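Tylactone synthase starter module and modules 1 & 2 (Streptomyces fradiae, PDB 2Z5L) is part of a polyketide synthase, its first ketoreductase, and probably reduces a beta-keto group of the growing tylactone polyketide chain with defined stereochemistry. Local coordinates at residues L414-R419 with D472-V477. Sequence-based numbering, arbitrary orientation.
Sequences LAERRR and DVCVTV
A415 meets the second segment through its CB, which lies 3.9 Å from V473 O and 4.1 Å from C474 SG. Its CA is also the closest to V473 CA, at 6.2 Å, so the helix meets the chain just before and at the start of strand 474-477 through a small methyl group, which also touches S427 on the neighbouring strand 426-430.

One residue on, E416 offers its backbone and the root of its side chain rather than its carboxylate: V473 CG1 sits 3.9 Å from E416 CA. The two side chains cross at about a right angle, and CG of E416 also lies near C474 SG.

R419, in the last turn, carries the polar part of the contact. Bends at chi2 (-76°) and chi3 fold its chain back over V473. CG2 of that valine rests above the centre of one guanidinium face, 3.3 Å from R419 CZ. The same methyl also lies against the aliphatic stem, 3.8 Å from R419 CG. At the edge of the group, NH1 donates to the backbone oxygen of D472, with 2.7 Å between R419 NH1 and D472 O and a bent N-H...O angle of 144°. That oxygen lies in the guanidinium plane, whereas the donor stands well above the carbonyl plane, 58° out of it. NH1 also bonds to A425 O and NH2 to N471 O; three backbone carbonyls thus fix the rotation of the group, tying the helix end to the turns leading into two strands.

Backbone hydrogen bonds between S427 and both V473 and V475 hold 474-477 beside 426-430. The arrangement is that of a Rossmann-type short-chain dehydrogenase/reductase fold, with helix 402-419 packed by its C-terminal turns against the entry to a strand of the central sheet.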
# COMPACT_ATOMS: atom_id res chain seq x y z
N LEU A 414 -3.61 5.35 -6.68
CA LEU A 414 -3.89 5.52 -8.09
C LEU A 414 -5.39 5.38 -8.33
O LEU A 414 -5.97 6.10 -9.14
CB LEU A 414 -3.13 4.47 -8.92
CG LEU A 414 -3.46 4.41 -10.42
CD1 LEU A 414 -2.98 5.66 -11.12
CD2 LEU A 414 -2.79 3.17 -11.03
N ALA A 415 -6.02 4.46 -7.60
CA ALA A 415 -7.45 4.25 -7.72
C ALA A 415 -8.16 5.54 -7.32
O ALA A 415 -9.00 6.06 -8.06
CB ALA A 415 -7.90 3.10 -6.82
N GLU A 416 -7.80 6.05 -6.14
CA GLU A 416 -8.38 7.29 -5.61
C GLU A 416 -8.18 8.45 -6.58
O GLU A 416 -9.14 9.15 -6.91
CB GLU A 416 -7.76 7.65 -4.25
CG GLU A 416 -7.92 6.58 -3.18
CD GLU A 416 -7.69 7.10 -1.77
OE1 GLU A 416 -8.52 7.89 -1.27
OE2 GLU A 416 -6.69 6.71 -1.14
N ARG A 417 -6.95 8.64 -7.03
CA ARG A 417 -6.70 9.73 -7.94
C ARG A 417 -7.48 9.60 -9.24
O ARG A 417 -7.92 10.60 -9.81
CB ARG A 417 -5.20 9.85 -8.25
CG ARG A 417 -4.37 10.27 -7.04
CD ARG A 417 -3.01 10.75 -7.48
NE ARG A 417 -2.31 9.76 -8.31
CZ ARG A 417 -1.71 8.67 -7.82
NH1 ARG A 417 -1.72 8.42 -6.52
NH2 ARG A 417 -1.08 7.83 -8.64
N ARG A 418 -7.66 8.37 -9.71
CA ARG A 418 -8.40 8.13 -10.96
C ARG A 418 -9.87 8.51 -10.87
O ARG A 418 -10.37 9.27 -11.69
CB ARG A 418 -8.30 6.66 -11.38
CG ARG A 418 -7.07 6.32 -12.20
CD ARG A 418 -7.10 4.86 -12.63
NE ARG A 418 -8.17 4.57 -13.59
CZ ARG A 418 -8.11 4.82 -14.89
NH1 ARG A 418 -7.02 5.37 -15.41
NH2 ARG A 418 -9.13 4.52 -15.68
N ARG A 419 -10.54 7.95 -9.87
CA ARG A 419 -11.95 8.21 -9.68
C ARG A 419 -12.23 9.69 -9.50
O ARG A 419 -13.02 10.27 -10.24
CB ARG A 419 -12.46 7.40 -8.49
CG ARG A 419 -12.50 5.90 -8.76
CD ARG A 419 -13.68 5.53 -9.65
NE ARG A 419 -14.92 5.58 -8.88
CZ ARG A 419 -15.36 4.59 -8.11
NH1 ARG A 419 -14.66 3.47 -8.00
NH2 ARG A 419 -16.47 4.75 -7.41
N ASP A 472 -17.03 0.44 -5.72
CA ASP A 472 -16.06 0.85 -4.72
C ASP A 472 -14.82 1.47 -5.35
O ASP A 472 -14.50 1.22 -6.52
CB ASP A 472 -15.61 -0.34 -3.87
CG ASP A 472 -16.73 -0.97 -3.08
OD1 ASP A 472 -17.41 -0.25 -2.30
OD2 ASP A 472 -16.92 -2.19 -3.21
N VAL A 473 -14.11 2.27 -4.55
CA VAL A 473 -12.87 2.90 -4.97
C VAL A 473 -11.78 2.04 -4.33
O VAL A 473 -10.91 1.51 -5.01
CB VAL A 473 -12.77 4.37 -4.48
CG1 VAL A 473 -11.37 4.91 -4.70
CG2 VAL A 473 -13.79 5.23 -5.25
N CYS A 474 -11.83 1.90 -3.01
CA CYS A 474 -10.87 1.06 -2.30
C CYS A 474 -11.62 0.32 -1.22
O CYS A 474 -12.44 0.90 -0.51
CB CYS A 474 -9.73 1.87 -1.66
SG CYS A 474 -8.44 2.40 -2.80
N VAL A 475 -11.35 -0.97 -1.12
CA VAL A 475 -12.00 -1.78 -0.12
C VAL A 475 -11.06 -2.91 0.20
O VAL A 475 -10.28 -3.33 -0.66
CB VAL A 475 -13.35 -2.34 -0.62
CG1 VAL A 475 -13.14 -3.21 -1.85
CG2 VAL A 475 -14.04 -3.12 0.49
N THR A 476 -11.12 -3.38 1.44
CA THR A 476 -10.29 -4.49 1.88
C THR A 476 -11.21 -5.69 2.00
O THR A 476 -12.18 -5.68 2.77
CB THR A 476 -9.66 -4.24 3.28
OG1 THR A 476 -8.77 -3.12 3.22
CG2 THR A 476 -8.87 -5.46 3.74
N VAL A 477 -10.93 -6.72 1.22
CA VAL A 477 -11.73 -7.94 1.28
C VAL A 477 -10.84 -8.99 1.90
O VAL A 477 -9.97 -9.55 1.23
CB VAL A 477 -12.15 -8.40 -0.13
CG1 VAL A 477 -12.94 -9.69 -0.02
CG2 VAL A 477 -12.99 -7.32 -0.80